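Local coordinates for insect fatty acid binding protein (Manduca sexta, PDB 1MDC) that binds fatty acids one to one inside a beta-barrel, here holding a palmitic acid molecule, as a cytoplasmic lipid carrier, at residues V94-D98 / A99-T103; G18-S22 / A23-D27. All coordinates share one frame; numbering follows the deposited sequence.

Interaction 1 (V94-D98 / A99-T103); sequences VVKGD and AGVAT. With PLM (palmitic acid), chain C.
Val95 and Ala102 form an antiparallel hydrogen-bonded pair in the hairpin of strands 90-97 and 100-109, whose short segments run at 162° to each other: Val95 N reaches Ala102 O at 2.8 Å, and Ala102 N returns to Val95 O at 3.0 Å. Nearer the turn, Gly97 N gives a straight bond to Gly100 O (N-H...O 177°), whereas Gly100 N meets Gly97 O at 3.2 Å in a bent bond from above the carbonyl plane. On the barrel's inner face Val95 CG2, set between its own backbone N and carbonyl carbon (chi1 -55°), thereby meets both Ala102 CB, at 3.8 Å, and palmitic acid CD, at 3.9 Å. On the other face Val94 CG1 touches Val101 CG1 at 4.1 Å, while Lys96, bent at chi2, lays its CD alongside Gly100 O and ends in a weak bond from NZ to Gly97 O. The palmitate tail passes over the inner face, its CF 3.8 Å from Ala102 CB and its CE 3.4 Å from Gly100 O. Methyls and the Gly100 carbonyl thus line the methyl end of the fatty acid by packing, with no hydrogen bond available to its carbons; the distant carboxylate is hydrogen-bonded by Arg128, Tyr130 and Gln40.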
loop_
_atom_site.group_PDB
_atom_site.type_symbol
_atom_site.label_atom_id
_atom_site.label_comp_id
_atom_site.label_asym_id
_atom_site.label_seq_id
_atom_site.Cartn_x
_atom_site.Cartn_y
_atom_site.Cartn_z
ATOM N N VAL A 94 6.610 1.741 -5.175
ATOM C CA VAL A 94 7.909 1.243 -4.775
ATOM C C VAL A 94 8.276 2.028 -3.548
ATOM O O VAL A 94 8.126 3.248 -3.583
ATOM C CB VAL A 94 9.002 1.430 -5.817
ATOM C CG1 VAL A 94 10.368 0.879 -5.314
ATOM C CG2 VAL A 94 8.557 0.856 -7.149
ATOM N N VAL A 95 8.734 1.367 -2.478
ATOM C CA VAL A 95 9.062 2.168 -1.306
ATOM C C VAL A 95 10.454 1.842 -0.860
ATOM O O VAL A 95 10.809 0.672 -0.877
ATOM C CB VAL A 95 8.072 1.997 -0.141
ATOM C CG1 VAL A 95 6.626 2.274 -0.564
ATOM C CG2 VAL A 95 8.155 0.586 0.344
ATOM N N LYS A 96 11.229 2.858 -0.474
ATOM C CA LYS A 96 12.614 2.627 -0.018
ATOM C C LYS A 96 12.723 3.076 1.424
ATOM O O LYS A 96 12.440 4.220 1.718
ATOM C CB LYS A 96 13.719 3.321 -0.924
ATOM C CG LYS A 96 15.133 3.396 -0.348
ATOM C CD LYS A 96 15.510 2.191 0.472
ATOM C CE LYS A 96 16.887 2.429 1.007
ATOM N NZ LYS A 96 17.464 1.221 1.553
ATOM N N GLY A 97 13.111 2.204 2.338
ATOM C CA GLY A 97 13.207 2.626 3.724
ATOM C C GLY A 97 14.536 2.200 4.289
ATOM O O GLY A 97 15.350 1.653 3.569
ATOM N N ASP A 98 14.788 2.428 5.566
ATOM C CA ASP A 98 16.075 2.011 6.113
ATOM C C ASP A 98 16.271 0.502 6.009
ATOM O O ASP A 98 17.391 -0.004 5.810
ATOM C CB ASP A 98 16.078 2.181 7.652
ATOM C CG ASP A 98 16.115 3.547 8.188
ATOM O OD1 ASP A 98 17.035 4.292 7.608
ATOM O OD2 ASP A 98 15.374 3.879 9.090
ATOM N N ALA A 99 15.160 -0.217 6.177
ATOM C CA ALA A 99 15.224 -1.675 6.120
ATOM C C ALA A 99 15.484 -2.265 4.728
ATOM O O ALA A 99 15.969 -3.393 4.588
ATOM C CB ALA A 99 13.949 -2.303 6.715
ATOM N N GLY A 100 15.153 -1.530 3.667
ATOM C CA GLY A 100 15.365 -2.072 2.337
ATOM C C GLY A 100 14.325 -1.529 1.360
ATOM O O GLY A 100 13.839 -0.426 1.565
ATOM N N VAL A 101 13.991 -2.293 0.312
ATOM C CA VAL A 101 13.022 -1.850 -0.693
ATOM C C VAL A 101 11.858 -2.789 -0.806
ATOM O O VAL A 101 12.044 -3.987 -0.734
ATOM C CB VAL A 101 13.774 -1.907 -2.040
ATOM C CG1 VAL A 101 12.864 -1.508 -3.186
ATOM C CG2 VAL A 101 14.870 -0.867 -2.033
ATOM N N ALA A 102 10.655 -2.278 -0.973
ATOM C CA ALA A 102 9.535 -3.178 -1.099
ATOM C C ALA A 102 8.713 -2.681 -2.282
ATOM O O ALA A 102 8.757 -1.478 -2.621
ATOM C CB ALA A 102 8.649 -3.186 0.122
ATOM N N THR A 103 7.962 -3.605 -2.903
ATOM C CA THR A 103 7.118 -3.282 -4.050
ATOM C C THR A 103 5.705 -3.714 -3.750
ATOM O O THR A 103 5.465 -4.828 -3.328
ATOM C CB THR A 103 7.643 -4.040 -5.316
ATOM O OG1 THR A 103 8.892 -3.476 -5.626
ATOM C CG2 THR A 103 6.745 -3.803 -6.505
HETATM C C1 PLM C . -1.714 -1.930 0.529
HETATM O O1 PLM C . -2.288 -1.419 -0.448
HETATM O O2 PLM C . -2.250 -2.776 1.261
HETATM C C2 PLM C . -0.295 -1.475 0.940
HETATM C C3 PLM C . 0.348 -2.215 2.135
HETATM C C4 PLM C . 0.212 -1.397 3.450
HETATM C C5 PLM C . 1.517 -0.674 3.843
HETATM C C6 PLM C . 2.187 -1.321 5.068
HETATM C C7 PLM C . 3.646 -0.885 5.091
HETATM C C8 PLM C . 4.392 -1.147 6.390
HETATM C C9 PLM C . 5.708 -1.794 5.955
HETATM C CA PLM C . 6.967 -0.946 6.189
HETATM C CB PLM C . 7.735 -0.776 4.869
HETATM C CC PLM C . 9.229 -0.415 5.074
HETATM C CD PLM C . 9.961 -0.171 3.714
HETATM C CE PLM C . 11.086 -1.168 3.455
HETATM C CF PLM C . 10.485 -2.571 3.375
HETATM C CG PLM C . 11.518 -3.689 3.080
#

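Interaction 2 (G18-S22 / A23-D27); sequences GFLKS and AGLSD
A Schellman motif closes helix 16-21, the first of the two helices of the fatty-acid-binding-protein fold, with Gly24 as the residue of positive phi (68°) that turns the chain out of the helix. Gly24 N bonds to Lys21 O at 2.9 Å, closing a type I beta turn from Lys21 to Gly24, and Ala23 N bonds to Leu20 O at 3.0 Å. Both donors stand well above the planes of their carbonyls. The Ala23 bond is also bent, its N-H...O angle being 141°, as the helical pattern gives way to tighter turns. Ser22 folds its hydroxyl back on the last turn: chi1 of 88° places OG between its own backbone N and carbonyl carbon, where it donates to Phe19 O over 2.7 Å. Ser119 OG is a second partner of the same hydroxyl, tying the helix end to strand 112-119. Beyond the turn the chain brings Leu25 back beside Leu20, and the two branches meet obliquely, Leu20 CD2 to Leu25 CD1 at 3.9 Å. Ser26 then takes the N-cap position of helix 27-35. Both leucines pack on Ile30 and Leu33 of that helix, so the two helices pack as a pair, consistent with the helical lid over the barrel in this family, while Phe19 faces the barrel, touching Ile117 of strand 112-119, Trp122 and Ala126 of strand 122-131, and the bound palmitate.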
loop_
_atom_site.group_PDB
_atom_site.type_symbol
_atom_site.label_atom_id
_atom_site.label_comp_id
_atom_site.label_asym_id
_atom_site.label_seq_id
_atom_site.Cartn_x
_atom_site.Cartn_y
_atom_site.Cartn_z
ATOM N N GLY A 18 4.705 -12.291 7.546
ATOM C CA GLY A 18 6.027 -12.646 7.062
ATOM C C GLY A 18 6.690 -11.478 6.430
ATOM O O GLY A 18 7.870 -11.213 6.640
ATOM N N PHE A 19 5.911 -10.756 5.644
ATOM C CA PHE A 19 6.476 -9.592 5.013
ATOM C C PHE A 19 6.851 -8.535 6.068
ATOM O O PHE A 19 7.891 -7.903 5.960
ATOM C CB PHE A 19 5.435 -8.890 4.026
ATOM C CG PHE A 19 5.824 -7.477 3.699
ATOM C CD1 PHE A 19 6.888 -7.203 2.847
ATOM C CD2 PHE A 19 5.120 -6.419 4.244
ATOM C CE1 PHE A 19 7.242 -5.894 2.542
ATOM C CE2 PHE A 19 5.482 -5.086 3.958
ATOM C CZ PHE A 19 6.528 -4.824 3.112
ATOM N N LEU A 20 6.010 -8.307 7.078
ATOM C CA LEU A 20 6.329 -7.288 8.075
ATOM C C LEU A 20 7.565 -7.640 8.888
ATOM O O LEU A 20 8.321 -6.763 9.317
ATOM C CB LEU A 20 5.159 -7.080 8.973
ATOM C CG LEU A 20 3.954 -6.493 8.213
ATOM C CD1 LEU A 20 2.748 -6.540 9.098
ATOM C CD2 LEU A 20 4.192 -5.056 7.826
ATOM N N LYS A 21 7.774 -8.941 9.098
ATOM C CA LYS A 21 8.947 -9.385 9.856
ATOM C C LYS A 21 10.203 -9.033 9.078
ATOM O O LYS A 21 11.205 -8.571 9.592
ATOM C CB LYS A 21 8.955 -10.878 10.228
ATOM C CG LYS A 21 7.922 -11.203 11.317
ATOM C CD LYS A 21 7.707 -12.711 11.385
ATOM C CE LYS A 21 6.966 -13.201 12.588
ATOM N NZ LYS A 21 6.256 -14.444 12.258
ATOM N N SER A 22 10.143 -9.244 7.790
ATOM C CA SER A 22 11.266 -8.953 6.928
ATOM C C SER A 22 11.573 -7.478 6.881
ATOM O O SER A 22 12.630 -7.067 6.391
ATOM C CB SER A 22 10.974 -9.495 5.516
ATOM O OG SER A 22 10.266 -8.474 4.726
ATOM N N ALA A 23 10.632 -6.687 7.392
ATOM C CA ALA A 23 10.815 -5.253 7.402
ATOM C C ALA A 23 11.439 -4.754 8.712
ATOM O O ALA A 23 11.734 -3.557 8.882
ATOM C CB ALA A 23 9.582 -4.486 6.947
ATOM N N GLY A 24 11.642 -5.687 9.648
ATOM C CA GLY A 24 12.239 -5.346 10.932
ATOM C C GLY A 24 11.360 -4.462 11.820
ATOM O O GLY A 24 11.862 -3.700 12.652
ATOM N N LEU A 25 10.044 -4.546 11.669
ATOM C CA LEU A 25 9.211 -3.716 12.520
ATOM C C LEU A 25 9.090 -4.333 13.902
ATOM O O LEU A 25 9.258 -5.540 14.083
ATOM C CB LEU A 25 7.766 -3.652 11.990
ATOM C CG LEU A 25 7.593 -3.130 10.556
ATOM C CD1 LEU A 25 6.150 -2.780 10.304
ATOM C CD2 LEU A 25 8.405 -1.903 10.236
ATOM N N SER A 26 8.781 -3.507 14.892
ATOM C CA SER A 26 8.623 -4.008 16.254
ATOM C C SER A 26 7.371 -4.892 16.371
ATOM O O SER A 26 6.443 -4.748 15.604
ATOM C CB SER A 26 8.569 -2.879 17.240
ATOM O OG SER A 26 7.261 -2.317 17.148
ATOM N N ASP A 27 7.340 -5.821 17.325
ATOM C CA ASP A 27 6.203 -6.705 17.513
ATOM C C ASP A 27 4.878 -5.965 17.702
ATOM O O ASP A 27 3.838 -6.397 17.225
ATOM C CB ASP A 27 6.441 -7.775 18.633
ATOM C CG ASP A 27 7.574 -8.749 18.329
ATOM O OD1 ASP A 27 7.840 -8.777 17.034
ATOM O OD2 ASP A 27 8.187 -9.433 19.182
#

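Overall arrangement
Interaction 2 comes first along the chain, at the link between helices 16-21 and 27-35; interaction 1 follows much later, at the turn joining strands 90-97 and 100-109 of the antiparallel barrel. Despite that separation in sequence, their centres lie only about 12 Å apart, and they touch in two places: Ala99 CB lies 3.3 Å from Ala23 O, and Ala102 CB lies 3.9 Å from Phe19 CE1. Asn121 ND2 bridges the two regions as well, hydrogen-bonding to both Ala99 O and Ser22 O. The palmitic acid tail is in contact with both. This places hairpin and helix pair together around the ligand's hydrocarbon tail, consistent with a helical lid over the barrel end.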